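Local structure of ORF14 (Streptomyces clavuligerus, 2WPW) at residues 10-15 with 60-65; 25-30 with 89-94. The protein probably transfers acyl groups as a tandem GCN5-related N-acetyltransferase and binds acetyl coenzyme A in its N-terminal half. One frame throughout, in Å; residues are numbered along the deposited sequence.

Overall arrangement
From the N terminus the chain runs through strand 8-12, helix 18-33 and helix 43-48 before entering strand 57-66. Contact 1 closes this first loop by pairing strand 57-66 antiparallel with strand 8-12. Inside that loop lies helix 18-33, whose residues 25-30 reach forward to the far end of strand 84-92, beyond the hairpin partner 69-79; this is contact 2. The two closures therefore cross, their segments alternating along the chain, and their centres lie about 13 Å apart without touching. Together they tie the first strand and first long helix of an acetyltransferase (GNAT) domain to its sheet, and contact 2 includes backbone that grips acetyl coenzyme A.

Contact 1 of 2, residues 10-15 with 60-65; sequences FVPLAA and DDWVVR
Val11 and Val63 form the hydrogen-bonded pair at the middle of this antiparallel contact, where strand 8-12, the first of the GNAT fold, lines the next strand, 57-66. Two nearly straight bonds join them, Val11 N to Val63 O and Val63 N to Val11 O, each 2.7 Å long. Two residues on, Leu13 N still bonds to Asp61 O at 2.9 Å, though it comes from above the carbonyl plane as the chain leaves the strand.

The tight part lies on the face carrying Phe10 and Val64, which helix 101-115 covers through Leu105 and Ile101. Val64 CG2 sits almost squarely over the Phe10 ring, 3.5 Å from its centroid and 7° off the normal, a CH-pi contact. On the other face Leu13 sets its two methyls against Val63 CG2, CD1 at 4.1 Å, under Val21 and Trp24 of helix 18-33.

The opposite character appears at Pro12, a solvent-exposed residue where the side chains diverge. Here Trp62 makes the contact: with CG beside the backbone N (chi1 -68°), its indole folds back across the neighbouring strand, and Pro12 CG lies over the six-membered ring, 4.0 Å from its centroid. Phe10 CB brushes the same ring near CE3, and His108 meets it edge-to-face. An alanine in place of Trp62 would probably leave Pro12 and Phe10 CB without this flat surface and Asp60 without its indole partner. Val11 also has a looser neighbour, the bent side chain of Arg65, whose NH1 passes CG2 at 3.8 Å. Asp60 reaches His116 with OD2, while its OD1 takes the Trp62 NE1 hydrogen bond of 2.7 Å from 43° above the carboxylate plane.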
loop_
_atom_site.group_PDB
_atom_site.type_symbol
_atom_site.label_atom_id
_atom_site.label_comp_id
_atom_site.label_asym_id
_atom_site.label_seq_id
_atom_site.Cartn_x
_atom_site.Cartn_y
_atom_site.Cartn_z
ATOM N N PHE A 10 14.499 -7.887 -22.229
ATOM C CA PHE A 10 13.607 -6.902 -21.593
ATOM C C PHE A 10 12.328 -6.645 -22.410
ATOM O O PHE A 10 12.380 -6.246 -23.554
ATOM C CB PHE A 10 14.381 -5.606 -21.283
ATOM C CG PHE A 10 15.368 -5.768 -20.163
ATOM C CD1 PHE A 10 15.022 -5.465 -18.862
ATOM C CD2 PHE A 10 16.616 -6.300 -20.401
ATOM C CE1 PHE A 10 15.892 -5.645 -17.838
ATOM C CE2 PHE A 10 17.503 -6.492 -19.364
ATOM C CZ PHE A 10 17.131 -6.152 -18.068
ATOM N N VAL A 11 11.170 -6.903 -21.834
ATOM C CA VAL A 11 9.955 -6.684 -22.595
ATOM C C VAL A 11 9.007 -5.868 -21.735
ATOM O O VAL A 11 8.845 -6.179 -20.580
ATOM C CB VAL A 11 9.204 -8.002 -22.957
ATOM C CG1 VAL A 11 7.837 -7.643 -23.490
ATOM C CG2 VAL A 11 9.915 -8.779 -24.001
ATOM N N PRO A 12 8.373 -4.836 -22.321
ATOM C CA PRO A 12 7.414 -3.960 -21.646
ATOM C C PRO A 12 6.237 -4.801 -21.228
ATOM O O PRO A 12 5.850 -5.679 -22.010
ATOM C CB PRO A 12 6.978 -3.010 -22.761
ATOM C CG PRO A 12 8.164 -2.892 -23.598
ATOM C CD PRO A 12 8.687 -4.333 -23.670
ATOM N N LEU A 13 5.708 -4.575 -20.025
ATOM C CA LEU A 13 4.583 -5.378 -19.557
ATOM C C LEU A 13 3.268 -4.694 -19.940
ATOM O O LEU A 13 2.982 -3.604 -19.455
ATOM C CB LEU A 13 4.666 -5.599 -18.023
ATOM C CG LEU A 13 3.523 -6.391 -17.329
ATOM C CD1 LEU A 13 3.307 -7.764 -18.010
ATOM C CD2 LEU A 13 3.795 -6.627 -15.880
ATOM N N ALA A 14 2.470 -5.295 -20.802
ATOM C CA ALA A 14 1.284 -4.619 -21.374
ATOM C C ALA A 14 0.007 -5.360 -21.003
ATOM O O ALA A 14 -0.037 -6.559 -21.131
ATOM C CB ALA A 14 1.410 -4.514 -22.912
ATOM N N ALA A 15 -1.037 -4.648 -20.591
ATOM C CA ALA A 15 -2.240 -5.271 -20.042
ATOM C C ALA A 15 -2.920 -6.223 -21.014
ATOM O O ALA A 15 -3.513 -7.218 -20.605
ATOM C CB ALA A 15 -3.208 -4.209 -19.607
ATOM N N ASP A 60 5.762 2.724 -15.493
ATOM C CA ASP A 60 6.642 2.147 -16.499
ATOM C C ASP A 60 6.943 0.692 -16.130
ATOM O O ASP A 60 7.828 0.445 -15.336
ATOM C CB ASP A 60 7.907 2.984 -16.594
ATOM C CG ASP A 60 8.607 2.841 -17.936
ATOM O OD1 ASP A 60 8.494 1.792 -18.611
ATOM O OD2 ASP A 60 9.319 3.793 -18.293
ATOM N N ASP A 61 6.203 -0.257 -16.691
ATOM C CA ASP A 61 6.277 -1.657 -16.280
ATOM C C ASP A 61 7.036 -2.540 -17.251
ATOM O O ASP A 61 6.841 -2.468 -18.470
ATOM C CB ASP A 61 4.874 -2.240 -16.086
ATOM C CG ASP A 61 4.092 -1.525 -14.975
ATOM O OD1 ASP A 61 4.701 -1.105 -13.984
ATOM O OD2 ASP A 61 2.861 -1.394 -15.070
ATOM N N TRP A 62 7.865 -3.427 -16.717
ATOM C CA TRP A 62 8.685 -4.297 -17.554
ATOM C C TRP A 62 8.773 -5.718 -17.035
ATOM O O TRP A 62 8.740 -5.992 -15.833
ATOM C CB TRP A 62 10.135 -3.754 -17.683
ATOM C CG TRP A 62 10.219 -2.514 -18.452
ATOM C CD1 TRP A 62 9.838 -1.290 -18.041
ATOM C CD2 TRP A 62 10.657 -2.376 -19.789
ATOM N NE1 TRP A 62 10.020 -0.373 -19.026
ATOM C CE2 TRP A 62 10.540 -1.012 -20.120
ATOM C CE3 TRP A 62 11.182 -3.273 -20.744
ATOM C CZ2 TRP A 62 10.935 -0.496 -21.375
ATOM C CZ3 TRP A 62 11.566 -2.773 -21.989
ATOM C CH2 TRP A 62 11.434 -1.380 -22.293
ATOM N N VAL A 63 8.973 -6.627 -17.966
ATOM C CA VAL A 63 9.279 -7.994 -17.619
ATOM C C VAL A 63 10.612 -8.390 -18.292
ATOM O O VAL A 63 10.953 -7.887 -19.373
ATOM C CB VAL A 63 8.109 -8.867 -18.047
ATOM C CG1 VAL A 63 8.560 -10.141 -18.560
ATOM C CG2 VAL A 63 7.034 -8.988 -16.874
ATOM N N VAL A 64 11.380 -9.256 -17.650
ATOM C CA VAL A 64 12.588 -9.717 -18.259
ATOM C C VAL A 64 12.428 -11.223 -18.473
ATOM O O VAL A 64 11.897 -11.942 -17.588
ATOM C CB VAL A 64 13.831 -9.340 -17.378
ATOM C CG1 VAL A 64 14.168 -10.420 -16.433
ATOM C CG2 VAL A 64 14.998 -9.116 -18.201
ATOM N N ARG A 65 12.873 -11.700 -19.643
ATOM C CA ARG A 65 12.799 -13.148 -19.957
ATOM C C ARG A 65 14.084 -13.887 -20.311
ATOM O O ARG A 65 14.994 -13.383 -21.014
ATOM C CB ARG A 65 11.758 -13.465 -21.030
ATOM C CG ARG A 65 11.493 -12.330 -21.935
ATOM C CD ARG A 65 10.534 -12.734 -23.065
ATOM N NE ARG A 65 9.137 -12.821 -22.656
ATOM C CZ ARG A 65 8.121 -12.552 -23.465
ATOM N NH1 ARG A 65 8.340 -12.168 -24.711
ATOM N NH2 ARG A 65 6.884 -12.643 -23.004
HETATM O O HOH W 1 1.999 -1.605 -17.311
#

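Contact 2 of 2, residues 25-30 with 89-94. With ACO (acetyl coenzyme *a), chain E.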
loop_
_atom_site.group_PDB
_atom_site.type_symbol
_atom_site.label_atom_id
_atom_site.label_comp_id
_atom_site.label_asym_id
_atom_site.label_seq_id
_atom_site.Cartn_x
_atom_site.Cartn_y
_atom_site.Cartn_z
ATOM N N LEU A 25 1.771 -12.924 -13.247
ATOM C CA LEU A 25 0.937 -13.334 -12.133
ATOM C C LEU A 25 1.488 -14.597 -11.478
ATOM O O LEU A 25 1.509 -14.710 -10.235
ATOM C CB LEU A 25 -0.518 -13.559 -12.582
ATOM C CG LEU A 25 -1.231 -12.398 -13.233
ATOM C CD1 LEU A 25 -2.544 -12.798 -13.853
ATOM C CD2 LEU A 25 -1.463 -11.320 -12.157
ATOM N N ASP A 26 1.965 -15.542 -12.286
ATOM C CA ASP A 26 2.494 -16.787 -11.711
ATOM C C ASP A 26 3.805 -16.582 -10.968
ATOM O O ASP A 26 3.964 -17.030 -9.823
ATOM C CB ASP A 26 2.687 -17.859 -12.789
ATOM C CG ASP A 26 1.371 -18.377 -13.342
ATOM O OD1 ASP A 26 1.354 -18.782 -14.517
ATOM O OD2 ASP A 26 0.368 -18.410 -12.603
ATOM N N LEU A 27 4.749 -15.912 -11.616
ATOM C CA LEU A 27 5.962 -15.457 -10.914
ATOM C C LEU A 27 5.625 -14.881 -9.543
ATOM O O LEU A 27 6.232 -15.266 -8.542
ATOM C CB LEU A 27 6.632 -14.360 -11.708
ATOM C CG LEU A 27 7.890 -13.779 -11.135
ATOM C CD1 LEU A 27 8.981 -14.729 -11.424
ATOM C CD2 LEU A 27 8.159 -12.464 -11.796
HETATM N N MSE A 28 4.660 -13.955 -9.488
HETATM C CA MSE A 28 4.323 -13.334 -8.164
HETATM C C MSE A 28 3.807 -14.371 -7.191
HETATM O O MSE A 28 4.182 -14.367 -6.004
HETATM C CB MSE A 28 3.267 -12.201 -8.260
HETATM C CG MSE A 28 3.821 -10.951 -8.854
HETATM SE SE MSE A 28 2.622 -9.339 -8.922
HETATM C CE MSE A 28 1.505 -9.986 -10.411
ATOM N N ALA A 29 2.906 -15.211 -7.682
ATOM C CA ALA A 29 2.358 -16.247 -6.841
ATOM C C ALA A 29 3.494 -17.117 -6.281
ATOM O O ALA A 29 3.483 -17.466 -5.091
ATOM C CB ALA A 29 1.311 -17.133 -7.601
ATOM N N LEU A 30 4.461 -17.459 -7.149
ATOM C CA LEU A 30 5.563 -18.394 -6.763
ATOM C C LEU A 30 6.457 -17.694 -5.731
ATOM O O LEU A 30 6.686 -18.225 -4.631
ATOM C CB LEU A 30 6.381 -18.821 -7.968
ATOM C CG LEU A 30 7.458 -19.882 -7.753
ATOM C CD1 LEU A 30 6.905 -21.215 -7.284
ATOM C CD2 LEU A 30 8.248 -20.099 -9.028
ATOM N N GLN A 89 8.280 -2.421 -7.995
ATOM C CA GLN A 89 8.547 -3.866 -7.984
ATOM C C GLN A 89 9.873 -4.157 -8.679
ATOM O O GLN A 89 10.171 -3.628 -9.797
ATOM C CB GLN A 89 7.353 -4.660 -8.598
ATOM C CG GLN A 89 7.662 -6.165 -9.003
ATOM C CD GLN A 89 6.466 -6.890 -9.643
ATOM O OE1 GLN A 89 5.730 -7.612 -8.960
ATOM N NE2 GLN A 89 6.214 -6.631 -10.914
ATOM N N LEU A 90 10.675 -4.972 -8.016
ATOM C CA LEU A 90 11.889 -5.468 -8.589
ATOM C C LEU A 90 12.052 -6.888 -8.072
ATOM O O LEU A 90 12.528 -7.095 -6.956
ATOM C CB LEU A 90 13.059 -4.574 -8.218
ATOM C CG LEU A 90 14.327 -4.738 -9.056
ATOM C CD1 LEU A 90 15.175 -3.477 -8.899
ATOM C CD2 LEU A 90 15.010 -6.041 -8.599
ATOM N N LEU A 91 11.630 -7.861 -8.890
ATOM C CA LEU A 91 11.382 -9.219 -8.438
ATOM C C LEU A 91 11.997 -10.275 -9.359
ATOM O O LEU A 91 11.832 -10.220 -10.564
ATOM C CB LEU A 91 9.870 -9.430 -8.417
ATOM C CG LEU A 91 9.363 -10.805 -8.031
ATOM C CD1 LEU A 91 10.003 -11.290 -6.777
ATOM C CD2 LEU A 91 7.772 -10.844 -7.897
ATOM N N VAL A 92 12.737 -11.227 -8.798
ATOM C CA VAL A 92 13.403 -12.284 -9.586
ATOM C C VAL A 92 12.799 -13.656 -9.218
ATOM O O VAL A 92 12.532 -13.901 -8.036
ATOM C CB VAL A 92 14.892 -12.237 -9.324
ATOM C CG1 VAL A 92 15.635 -13.385 -9.987
ATOM C CG2 VAL A 92 15.446 -10.877 -9.770
ATOM N N HIS A 93 12.480 -14.493 -10.223
ATOM C CA HIS A 93 12.000 -15.874 -9.988
ATOM C C HIS A 93 12.880 -16.524 -8.904
ATOM O O HIS A 93 14.093 -16.513 -9.021
ATOM C CB HIS A 93 12.117 -16.645 -11.275
ATOM C CG HIS A 93 11.527 -18.030 -11.247
ATOM N ND1 HIS A 93 10.501 -18.415 -12.088
ATOM C CD2 HIS A 93 11.877 -19.151 -10.563
ATOM C CE1 HIS A 93 10.207 -19.689 -11.887
ATOM N NE2 HIS A 93 11.024 -20.163 -10.967
ATOM N N PRO A 94 12.272 -17.043 -7.825
ATOM C CA PRO A 94 13.024 -17.561 -6.667
ATOM C C PRO A 94 13.940 -18.763 -7.018
ATOM O O PRO A 94 14.811 -19.146 -6.212
ATOM C CB PRO A 94 11.934 -17.961 -5.626
ATOM C CG PRO A 94 10.676 -18.189 -6.429
ATOM C CD PRO A 94 10.814 -17.165 -7.642
HETATM N N1A ACO E . 21.898 -12.210 -0.048
HETATM C C2A ACO E . 23.006 -11.490 -0.032
HETATM N N3A ACO E . 23.355 -10.744 -1.075
HETATM C C4A ACO E . 22.590 -10.649 -2.155
HETATM C C5A ACO E . 21.409 -11.367 -2.206
HETATM C C6A ACO E . 21.077 -12.176 -1.092
HETATM N N6A ACO E . 19.965 -12.919 -0.983
HETATM N N7A ACO E . 20.838 -11.093 -3.388
HETATM C C8A ACO E . 21.619 -10.228 -4.042
HETATM N N9A ACO E . 22.692 -9.957 -3.282
HETATM C C1B ACO E . 23.771 -9.012 -3.645
HETATM C C2B ACO E . 25.067 -9.746 -3.765
HETATM O O2B ACO E . 26.115 -8.818 -3.558
HETATM C C3B ACO E . 25.072 -10.136 -5.213
HETATM O O3B ACO E . 26.407 -10.022 -5.679
HETATM P P3B ACO E . 26.919 -11.207 -6.710
HETATM O O7A ACO E . 28.501 -11.240 -7.102
HETATM O O8A ACO E . 26.162 -12.598 -6.613
HETATM O O9A ACO E . 27.339 -11.727 -5.382
HETATM C C4B ACO E . 24.150 -9.138 -5.930
HETATM O O4B ACO E . 23.563 -8.317 -4.913
HETATM C C5B ACO E . 22.992 -10.013 -6.247
HETATM O O5B ACO E . 22.614 -9.764 -7.497
HETATM P P1A ACO E . 21.673 -10.750 -8.220
HETATM O O1A ACO E . 21.139 -9.856 -9.390
HETATM O O2A ACO E . 22.195 -12.058 -8.737
HETATM O O3A ACO E . 20.513 -11.171 -7.264
HETATM P P2A ACO E . 19.014 -11.725 -7.610
HETATM O O4A ACO E . 18.965 -13.135 -6.807
HETATM O O5A ACO E . 18.631 -11.647 -9.025
HETATM O O6A ACO E . 18.192 -10.643 -6.633
HETATM C CBP ACO E . 16.240 -9.860 -5.338
HETATM C CCP ACO E . 16.867 -10.366 -6.700
HETATM C CDP ACO E . 17.641 -9.769 -4.791
HETATM C CEP ACO E . 15.641 -8.750 -6.241
HETATM C CAP ACO E . 15.509 -11.245 -5.148
HETATM O OAP ACO E . 15.965 -11.727 -3.913
HETATM C C9P ACO E . 13.993 -11.016 -5.147
HETATM O O9P ACO E . 13.350 -10.892 -6.217
HETATM N N8P ACO E . 13.477 -10.909 -3.906
HETATM C C7P ACO E . 12.070 -10.663 -3.634
HETATM C C6P ACO E . 11.654 -9.277 -4.138
HETATM C C5P ACO E . 12.436 -8.159 -3.461
HETATM O O5P ACO E . 12.661 -8.221 -2.263
HETATM N N4P ACO E . 12.765 -7.114 -4.235
HETATM C C3P ACO E . 13.326 -5.836 -3.706
HETATM C C2P ACO E . 14.853 -5.783 -3.613
HETATM S S1P ACO E . 15.390 -4.169 -2.924
HETATM C C ACO E . 15.306 -3.061 -4.321
HETATM O O ACO E . 14.942 -3.456 -5.430
HETATM C CH3 ACO E . 15.743 -1.633 -4.148
#
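Helix 25-30, touching through Leu27, Met28 and Leu30, passes over strand 89-92 at 77° with the two axes 9.5 Å apart at their closest. This is the first long helix of the GNAT fold lying across one side of its sheet, over the strand that holds acetyl coenzyme A, and no hydrogen bond joins the pair; the contact is apolar packing, mostly between side chains.

Leu27 does most of the reaching. Its CG stands opposite the backbone N (chi1 -180°), which carries the branch out toward the strand: CD1 comes to 3.5 Å from His93 CA, just where the strand ends, and CD2 meets Leu91 CD2. Leu91 also takes the flank of Met28, a selenomethionine in this model, with CG 4.1 Å from Leu91 CD2 and the two side chains at roughly right angles. A turn on from Leu27, Leu30 lays CD2 over one face of the His93 imidazole, 3.4 Å from NE2, while its CG rests against Pro94 CG at 3.9 Å. This end is the more open one, for Leu30 is exposed.

The strand's backbone serves the cofactor. Leu90 O accepts a nearly straight bond (171°) from pantetheine N4P at 2.7 Å, and Val92 N donates one to O9P, so the pantetheine runs alongside the strand much as another strand would. Leu90 CB and CD1 border the acetyl oxygen. The backbone nitrogens of Gly100 and Gly102 also bind the cofactor. Val92 CG2 packs 3.4 Å from CCP of acetyl coenzyme A.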